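Putative acyl-CoA dehydrogenase (Burkholderia xenovorans, PDB 5JSC) belongs to the acyl-CoA dehydrogenase family of flavoproteins and binds flavin-adenine dinucleotide in a four-chain assembly. Local coordinates at residues Glu374-Ala377 and Leu378-Glu382; Ala266-Ser269 and Leu270-Arg274; Ala105-Ala108 and Leu109-Gly113. One frame throughout, in Å; residues are numbered along the deposited sequence.

Along the chain the order is contact 3, contact 2, contact 1. Contact 3 lies on helix 103-122, in the N-terminal family domain; contact 2 on helix 250-286 and contact 1 at the end of helix 367-376 both belong to the C-terminal one. The centres of contacts 1 and 2 are about 11 Å apart, and Leu378 and Glu374 pack on Ser269 and Phe272. Contact 3 lies about 14 Å from each of the others, centre to centre; it meets contact 2 where Asp106 reaches Ala268, and approaches contact 1 without touching it. Helix 250-286 thus connects the N-terminal helices to the loop that lines the FAD pocket.

Contact 1. Residues Glu374-Ala377 and Leu378-Glu382; sequences EIRA and LRIYE. With FAD (flavin-adenine dinucleotide), chain M.
The guanidinium groups of Arg376 and Arg379 lie flat on one another, their centres 3.5 Å apart and their planes only 18° apart, in the turn that leads from helix 367-376 into the FAD-binding loop of this acyl-CoA dehydrogenase fold. Arg379 NH1 sits over the centre of the Arg376 group. The chains meet because that of Arg376 bends at chi2 (55°) and that of Arg379 at chi3 (53°). The closeness of the two positive charges is probably made tolerable by Asp351 of the second subunit, which forms salt bridges with both, and by Glu344 of the same chain, which holds Arg379 NE. Arg376 NH2 also bonds to Gln355 of the second subunit. Arginine suits both places, since its flat group can stack and still bond at its rim.

Beneath the pair, the backbone makes the turn. Ala377 O accepts two bonds, from Tyr381 N and Ile380 N, each at 2.9 Å. Leu378 N bonds to Ile375 O, and the Leu378 CD1 methyl rests against Glu374 O. A small residue fits at Ala377, whose CB lies 4.0 Å from Tyr381 CD2. Ile380 and Tyr381 belong to the FAD pocket: Ile380 O approaches the ribityl carbon C4' of FAD, and Tyr381 CD2 comes within 3.6 Å of the flavin ring atom C7.

Contact 2. Residues Ala266-Ser269 and Leu270-Arg274; sequences AAAS and LGFAR. With EDO (1,2-ethanediol), chain O.
Phe272 sets CG beside its own backbone N (chi1 -69°), which carries the ring back along the helix to Ala268, one turn earlier; CD2 of Phe272 lies 3.3 Å from Ala268 O, and CE2 comes to 4.5 Å from Ala268 CB. Leu270 takes the other course: with CG anti to its N (chi1 169°), its CD2 methyl reaches to 3.5 Å from O1 of an ethanediol probably left by the crystallisation liquor. Arg274 runs extended from CG to NE and meets the same oxygen from the edge of its guanidinium, where NH2 donates a 2.8 Å hydrogen bond to O1. Its NE forms a salt bridge with Glu96, whose carboxylate also binds the ethanediol.

Between these side chains the backbone bonds run from each residue to the fourth before it. Phe272 N to Ala268 O is the straightest, at 172°, while Gly271 N gives its hydrogen to Ala267 O at 2.9 Å. Ser269 suits a buried place because its hydroxyl turns back to bond to Val265 O.

Ala266, Ala267, Ala268 and Ala273 keep the helix slim, so neighbours come close. Helix 250-286 of the C-terminal domain thus packs through Ala266, Ser269 and Ala273 against helix 332-356 of the same domain, and through Ala267, Ala268 and Phe272 against helix 88-101 of the N-terminal domain.

Contact 3. Residues Ala105-Ala108 and Leu109-Gly113; sequences ADFA and LAMQG
One face of the Phe107 ring receives Met111 CG, 4.2 Å from the ring centroid and 16° off the normal, a CH-pi contact displaced toward the rim near CE1 and CZ. The sulfur follows more distantly, since Met111 SD stands 5.1 Å from the centroid, above the same ring in a Met-aromatic contact. Bends at chi2 and chi3 fold the methionine chain, a shape that its flexible thioether readily adopts. His226 also stacks with Phe107, and both Phe107 and Met111 touch Ser179 of strand 168-179, so this side of helix 103-122 faces the beta domain. The nearest atoms of FAD and the Met111 side chain are about 4 Å apart.

The helix backbone brings the pair together, with Met111 N bonded to Phe107 O at 3.0 Å. Ala110 N to Asp106 O is shorter, 2.8 Å, and the small CB of Ala110 rests against the same carbonyl. One residue beyond the Phe107-Met111 pair, the bond from Gln112 N to Ala108 O is weak, at 3.4 Å. A water supplements it, donating to Ala108 O at 2.9 Å and to Gln112 OE1 at 2.8 Å.

Polar side chains are buried here, but all have partners. Asp106 forms a salt bridge with Arg95, which should favour its charged form, and the Gln112 amide bonds through NE2 to Ala140 O and Val135 O and through OE1 to Ala142 N. With donors and acceptors both engaged, that amide is fixed in one orientation.

Contact 1. Residues Glu374-Ala377 and Leu378-Glu382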
loop_
_atom_site.group_PDB
_atom_site.type_symbol
_atom_site.label_atom_id
_atom_site.label_comp_id
_atom_site.label_asym_id
_atom_site.label_seq_id
_atom_site.Cartn_x
_atom_site.Cartn_y
_atom_site.Cartn_z
ATOM N N GLU C 374 -15.375 -8.331 -13.835
ATOM C CA GLU C 374 -15.045 -7.715 -15.116
ATOM C C GLU C 374 -13.649 -7.098 -15.113
ATOM O O GLU C 374 -12.938 -7.151 -16.124
ATOM C CB GLU C 374 -16.088 -6.649 -15.445
ATOM C CG GLU C 374 -15.977 -6.109 -16.848
ATOM C CD GLU C 374 -16.591 -7.053 -17.861
ATOM O OE1 GLU C 374 -17.801 -7.349 -17.742
ATOM O OE2 GLU C 374 -15.864 -7.513 -18.761
ATOM N N ILE C 375 -13.242 -6.480 -14.002
ATOM C CA ILE C 375 -12.024 -5.677 -14.054
ATOM C C ILE C 375 -10.767 -6.535 -14.111
ATOM O O ILE C 375 -9.738 -6.075 -14.620
ATOM C CB ILE C 375 -11.972 -4.705 -12.856
ATOM C CG1 ILE C 375 -10.853 -3.664 -13.032
ATOM C CG2 ILE C 375 -11.829 -5.460 -11.525
ATOM C CD1 ILE C 375 -11.012 -2.788 -14.277
ATOM N N ARG C 376 -10.822 -7.780 -13.626
ATOM C CA ARG C 376 -9.577 -8.487 -13.332
ATOM C C ARG C 376 -8.737 -8.698 -14.587
ATOM O O ARG C 376 -7.507 -8.546 -14.545
ATOM C CB ARG C 376 -9.876 -9.823 -12.644
ATOM C CG ARG C 376 -8.634 -10.513 -12.073
ATOM C CD ARG C 376 -7.895 -9.584 -11.125
ATOM N NE ARG C 376 -6.597 -10.063 -10.645
ATOM C CZ ARG C 376 -5.460 -9.913 -11.325
ATOM N NH1 ARG C 376 -5.487 -9.375 -12.543
ATOM N NH2 ARG C 376 -4.297 -10.319 -10.816
ATOM N N ALA C 377 -9.382 -8.995 -15.724
ATOM C CA ALA C 377 -8.627 -9.251 -16.947
ATOM C C ALA C 377 -7.961 -8.003 -17.512
ATOM O O ALA C 377 -6.989 -8.133 -18.261
ATOM C CB ALA C 377 -9.529 -9.856 -18.027
ATOM N N LEU C 378 -8.450 -6.802 -17.182
ATOM C CA LEU C 378 -7.880 -5.607 -17.803
ATOM C C LEU C 378 -6.484 -5.305 -17.282
ATOM O O LEU C 378 -5.768 -4.510 -17.897
ATOM C CB LEU C 378 -8.792 -4.393 -17.598
ATOM C CG LEU C 378 -9.983 -4.304 -18.573
ATOM C CD1 LEU C 378 -11.028 -5.396 -18.339
ATOM C CD2 LEU C 378 -10.638 -2.931 -18.542
ATOM N N ARG C 379 -6.080 -5.927 -16.172
ATOM C CA ARG C 379 -4.713 -5.831 -15.687
ATOM C C ARG C 379 -3.792 -6.819 -16.386
ATOM O O ARG C 379 -2.589 -6.834 -16.103
ATOM C CB ARG C 379 -4.699 -6.055 -14.167
ATOM C CG ARG C 379 -5.471 -4.960 -13.404
ATOM C CD ARG C 379 -5.807 -5.393 -11.987
ATOM N NE ARG C 379 -4.603 -5.843 -11.285
ATOM C CZ ARG C 379 -4.613 -6.663 -10.235
ATOM N NH1 ARG C 379 -5.770 -7.115 -9.765
ATOM N NH2 ARG C 379 -3.466 -7.026 -9.660
ATOM N N ILE C 380 -4.330 -7.612 -17.314
ATOM C CA ILE C 380 -3.596 -8.684 -17.976
ATOM C C ILE C 380 -3.545 -8.479 -19.485
ATOM O O ILE C 380 -2.466 -8.530 -20.094
ATOM C CB ILE C 380 -4.192 -10.069 -17.627
ATOM C CG1 ILE C 380 -4.043 -10.331 -16.123
ATOM C CG2 ILE C 380 -3.518 -11.176 -18.440
ATOM C CD1 ILE C 380 -4.946 -11.418 -15.584
ATOM N N TYR C 381 -4.696 -8.198 -20.107
ATOM C CA TYR C 381 -4.671 -8.107 -21.555
ATOM C C TYR C 381 -4.183 -6.728 -22.015
ATOM O O TYR C 381 -4.097 -5.774 -21.238
ATOM C CB TYR C 381 -6.038 -8.484 -22.151
ATOM C CG TYR C 381 -7.279 -7.612 -21.954
ATOM C CD1 TYR C 381 -7.284 -6.257 -22.273
ATOM C CD2 TYR C 381 -8.494 -8.189 -21.563
ATOM C CE1 TYR C 381 -8.442 -5.491 -22.146
ATOM C CE2 TYR C 381 -9.658 -7.427 -21.448
ATOM C CZ TYR C 381 -9.622 -6.079 -21.747
ATOM O OH TYR C 381 -10.764 -5.306 -21.659
ATOM N N GLU C 382 -3.835 -6.662 -23.309
ATOM C CA GLU C 382 -3.107 -5.548 -23.937
ATOM C C GLU C 382 -1.821 -5.219 -23.171
ATOM O O GLU C 382 -1.354 -4.079 -23.157
ATOM C CB GLU C 382 -4.001 -4.303 -24.128
ATOM C CG GLU C 382 -5.134 -4.496 -25.187
ATOM C CD GLU C 382 -5.532 -3.221 -25.940
ATOM O OE1 GLU C 382 -4.660 -2.356 -26.179
ATOM O OE2 GLU C 382 -6.731 -3.086 -26.301
HETATM P PA FAD M . 2.633 -14.658 -19.448
HETATM O O1A FAD M . 3.274 -14.056 -20.641
HETATM O O2A FAD M . 3.023 -16.095 -19.094
HETATM O O5B FAD M . 2.910 -13.701 -18.210
HETATM C C5B FAD M . 2.490 -14.105 -16.893
HETATM C C4B FAD M . 2.741 -12.922 -15.995
HETATM O O4B FAD M . 4.157 -12.672 -15.938
HETATM C C3B FAD M . 2.177 -11.598 -16.491
HETATM O O3B FAD M . 0.774 -11.459 -16.252
HETATM C C2B FAD M . 3.032 -10.586 -15.724
HETATM O O2B FAD M . 2.503 -10.394 -14.412
HETATM C C1B FAD M . 4.386 -11.312 -15.630
HETATM N N9A FAD M . 5.425 -10.821 -16.529
HETATM C C8A FAD M . 5.381 -10.765 -17.897
HETATM N N7A FAD M . 6.497 -10.361 -18.452
HETATM C C5A FAD M . 7.338 -10.130 -17.370
HETATM C C6A FAD M . 8.674 -9.700 -17.284
HETATM N N6A FAD M . 9.426 -9.387 -18.345
HETATM N N1A FAD M . 9.221 -9.583 -16.052
HETATM C C2A FAD M . 8.465 -9.870 -14.984
HETATM N N3A FAD M . 7.194 -10.286 -14.945
HETATM C C4A FAD M . 6.687 -10.402 -16.179
HETATM N N1 FAD M . -4.371 -11.745 -26.799
HETATM C C2 FAD M . -4.489 -11.517 -28.145
HETATM O O2 FAD M . -3.551 -11.726 -28.932
HETATM N N3 FAD M . -5.677 -11.057 -28.650
HETATM C C4 FAD M . -6.815 -10.785 -27.918
HETATM O O4 FAD M . -7.856 -10.460 -28.483
HETATM C C4X FAD M . -6.680 -10.996 -26.506
HETATM N N5 FAD M . -7.732 -10.823 -25.755
HETATM C C5X FAD M . -7.658 -11.220 -24.429
HETATM C C6 FAD M . -8.817 -11.189 -23.657
HETATM C C7 FAD M . -8.825 -11.673 -22.354
HETATM C C7M FAD M . -10.113 -11.664 -21.570
HETATM C C8 FAD M . -7.635 -12.181 -21.797
HETATM C C8M FAD M . -7.600 -12.720 -20.388
HETATM C C9 FAD M . -6.472 -12.193 -22.560
HETATM C C9A FAD M . -6.474 -11.726 -23.872
HETATM N N10 FAD M . -5.337 -11.820 -24.702
HETATM C C10 FAD M . -5.417 -11.491 -26.033
HETATM C "C1'" FAD M . -4.109 -12.421 -24.165
HETATM C "C2'" FAD M . -3.302 -11.469 -23.288
HETATM O "O2'" FAD M . -2.706 -10.437 -24.072
HETATM C "C3'" FAD M . -2.210 -12.256 -22.566
HETATM O "O3'" FAD M . -2.887 -13.091 -21.638
HETATM C "C4'" FAD M . -1.196 -11.381 -21.830
HETATM O "O4'" FAD M . -0.362 -10.726 -22.788
HETATM C "C5'" FAD M . -0.351 -12.185 -20.864
HETATM O "O5'" FAD M . 0.282 -13.247 -21.608
HETATM P P FAD M . 0.202 -14.729 -20.948
HETATM O O1P FAD M . -1.199 -15.078 -20.580
HETATM O O2P FAD M . 0.883 -15.699 -21.865
HETATM O O3P FAD M . 1.051 -14.607 -19.604
#

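Contact 2. Residues Ala266-Ser269 and Leu270-Arg274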
loop_
_atom_site.group_PDB
_atom_site.type_symbol
_atom_site.label_atom_id
_atom_site.label_comp_id
_atom_site.label_asym_id
_atom_site.label_seq_id
_atom_site.Cartn_x
_atom_site.Cartn_y
_atom_site.Cartn_z
ATOM N N ALA C 266 -7.250 1.690 -20.617
ATOM C CA ALA C 266 -7.286 2.561 -19.450
ATOM C C ALA C 266 -8.634 3.251 -19.329
ATOM O O ALA C 266 -9.184 3.361 -18.228
ATOM C CB ALA C 266 -6.157 3.584 -19.531
ATOM N N ALA C 267 -9.188 3.706 -20.457
ATOM C CA ALA C 267 -10.487 4.372 -20.427
ATOM C C ALA C 267 -11.598 3.414 -20.004
ATOM O O ALA C 267 -12.490 3.790 -19.232
ATOM C CB ALA C 267 -10.783 4.986 -21.796
ATOM N N ALA C 268 -11.569 2.173 -20.496
ATOM C CA ALA C 268 -12.572 1.201 -20.060
ATOM C C ALA C 268 -12.459 0.939 -18.564
ATOM O O ALA C 268 -13.475 0.891 -17.858
ATOM C CB ALA C 268 -12.440 -0.108 -20.841
ATOM N N SER C 269 -11.230 0.781 -18.063
ATOM C CA SER C 269 -11.014 0.603 -16.628
ATOM C C SER C 269 -11.639 1.745 -15.844
ATOM O O SER C 269 -12.318 1.533 -14.829
ATOM C CB SER C 269 -9.513 0.546 -16.328
ATOM O OG SER C 269 -8.876 -0.522 -16.996
ATOM N N LEU C 270 -11.406 2.966 -16.312
ATOM C CA LEU C 270 -11.960 4.155 -15.682
ATOM C C LEU C 270 -13.483 4.121 -15.673
ATOM O O LEU C 270 -14.108 4.480 -14.669
ATOM C CB LEU C 270 -11.439 5.384 -16.431
ATOM C CG LEU C 270 -12.066 6.742 -16.143
ATOM C CD1 LEU C 270 -11.844 7.125 -14.686
ATOM C CD2 LEU C 270 -11.450 7.794 -17.078
ATOM N N GLY C 271 -14.096 3.712 -16.789
ATOM C CA GLY C 271 -15.551 3.605 -16.827
ATOM C C GLY C 271 -16.094 2.602 -15.824
ATOM O O GLY C 271 -17.073 2.872 -15.121
ATOM N N PHE C 272 -15.473 1.417 -15.751
ATOM C CA PHE C 272 -15.855 0.453 -14.724
ATOM C C PHE C 272 -15.718 1.063 -13.329
ATOM O O PHE C 272 -16.603 0.892 -12.477
ATOM C CB PHE C 272 -14.999 -0.812 -14.839
ATOM C CG PHE C 272 -15.273 -1.638 -16.076
ATOM C CD1 PHE C 272 -16.580 -1.939 -16.469
ATOM C CD2 PHE C 272 -14.216 -2.127 -16.843
ATOM C CE1 PHE C 272 -16.823 -2.703 -17.599
ATOM C CE2 PHE C 272 -14.457 -2.896 -17.977
ATOM C CZ PHE C 272 -15.761 -3.179 -18.361
ATOM N N ALA C 273 -14.617 1.782 -13.077
ATOM C CA ALA C 273 -14.426 2.428 -11.778
ATOM C C ALA C 273 -15.516 3.459 -11.499
ATOM O O ALA C 273 -16.019 3.555 -10.370
ATOM C CB ALA C 273 -13.040 3.069 -11.698
ATOM N N ARG C 274 -15.891 4.254 -12.508
ATOM C CA ARG C 274 -16.942 5.241 -12.278
ATOM C C ARG C 274 -18.263 4.572 -11.931
ATOM O O ARG C 274 -19.030 5.086 -11.104
ATOM C CB ARG C 274 -17.115 6.140 -13.503
ATOM C CG ARG C 274 -15.960 7.100 -13.736
ATOM C CD ARG C 274 -16.407 8.219 -14.665
ATOM N NE ARG C 274 -15.321 9.093 -15.122
ATOM C CZ ARG C 274 -14.822 10.115 -14.429
ATOM N NH1 ARG C 274 -15.270 10.376 -13.211
ATOM N NH2 ARG C 274 -13.860 10.874 -14.953
HETATM C C1 EDO O . -13.448 12.005 -18.391
HETATM O O1 EDO O . -13.281 10.757 -17.723
HETATM C C2 EDO O . -14.764 12.012 -19.152
HETATM O O2 EDO O . -15.791 11.424 -18.350
#

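Contact 3. Residues Ala105-Ala108 and Leu109-Gly113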
loop_
_atom_site.group_PDB
_atom_site.type_symbol
_atom_site.label_atom_id
_atom_site.label_comp_id
_atom_site.label_asym_id
_atom_site.label_seq_id
_atom_site.Cartn_x
_atom_site.Cartn_y
_atom_site.Cartn_z
ATOM N N ALA C 105 -20.791 -4.316 -24.066
ATOM C CA ALA C 105 -20.812 -3.259 -25.076
ATOM C C ALA C 105 -19.432 -2.638 -25.254
ATOM O O ALA C 105 -19.009 -2.351 -26.384
ATOM C CB ALA C 105 -21.837 -2.195 -24.690
ATOM N N ASP C 106 -18.713 -2.420 -24.154
ATOM C CA ASP C 106 -17.343 -1.928 -24.257
ATOM C C ASP C 106 -16.476 -2.880 -25.072
ATOM O O ASP C 106 -15.735 -2.453 -25.969
ATOM C CB ASP C 106 -16.737 -1.738 -22.869
ATOM C CG ASP C 106 -15.241 -1.518 -22.939
ATOM O OD1 ASP C 106 -14.844 -0.452 -23.448
ATOM O OD2 ASP C 106 -14.463 -2.411 -22.516
ATOM N N PHE C 107 -16.557 -4.181 -24.760
ATOM C CA PHE C 107 -15.774 -5.193 -25.465
ATOM C C PHE C 107 -16.053 -5.163 -26.963
ATOM O O PHE C 107 -15.127 -5.224 -27.782
ATOM C CB PHE C 107 -16.113 -6.568 -24.871
ATOM C CG PHE C 107 -15.321 -7.709 -25.436
ATOM C CD1 PHE C 107 -15.787 -8.414 -26.534
ATOM C CD2 PHE C 107 -14.140 -8.115 -24.831
ATOM C CE1 PHE C 107 -15.071 -9.481 -27.044
ATOM C CE2 PHE C 107 -13.418 -9.194 -25.336
ATOM C CZ PHE C 107 -13.895 -9.871 -26.443
ATOM N N ALA C 108 -17.328 -5.059 -27.339
ATOM C CA ALA C 108 -17.696 -5.066 -28.748
ATOM C C ALA C 108 -17.074 -3.886 -29.483
ATOM O O ALA C 108 -16.495 -4.046 -30.563
ATOM C CB ALA C 108 -19.216 -5.048 -28.883
ATOM N N LEU C 109 -17.187 -2.681 -28.918
ATOM C CA LEU C 109 -16.600 -1.528 -29.594
ATOM C C LEU C 109 -15.081 -1.622 -29.609
ATOM O O LEU C 109 -14.441 -1.348 -30.633
ATOM C CB LEU C 109 -17.053 -0.232 -28.930
ATOM C CG LEU C 109 -16.559 1.032 -29.659
ATOM C CD1 LEU C 109 -17.663 2.092 -29.831
ATOM C CD2 LEU C 109 -15.375 1.647 -28.934
ATOM N N ALA C 110 -14.492 -2.020 -28.481
ATOM C CA ALA C 110 -13.039 -2.099 -28.369
ATOM C C ALA C 110 -12.445 -2.976 -29.460
ATOM O O ALA C 110 -11.429 -2.621 -30.074
ATOM C CB ALA C 110 -12.658 -2.642 -26.994
ATOM N N MET C 111 -13.047 -4.142 -29.699
ATOM C CA MET C 111 -12.442 -5.076 -30.638
ATOM C C MET C 111 -12.601 -4.641 -32.085
ATOM O O MET C 111 -11.782 -5.032 -32.921
ATOM C CB MET C 111 -13.020 -6.477 -30.451
ATOM C CG MET C 111 -12.575 -7.123 -29.150
ATOM S SD MET C 111 -10.791 -7.040 -28.878
ATOM C CE MET C 111 -10.161 -7.715 -30.426
ATOM N N GLN C 112 -13.615 -3.834 -32.401
ATOM C CA GLN C 112 -13.669 -3.257 -33.736
ATOM C C GLN C 112 -12.508 -2.301 -33.967
ATOM O O GLN C 112 -12.061 -2.142 -35.104
ATOM C CB GLN C 112 -15.003 -2.545 -33.950
ATOM C CG GLN C 112 -16.206 -3.479 -33.921
ATOM C CD GLN C 112 -16.110 -4.571 -34.966
ATOM O OE1 GLN C 112 -15.746 -5.706 -34.656
ATOM N NE2 GLN C 112 -16.437 -4.234 -36.220
ATOM N N GLY C 113 -12.012 -1.661 -32.909
ATOM C CA GLY C 113 -10.813 -0.853 -32.992
ATOM C C GLY C 113 -9.545 -1.690 -33.023
ATOM O O GLY C 113 -8.804 -1.666 -34.005
HETATM O O HOH W 1 -16.162 -6.515 -31.975
#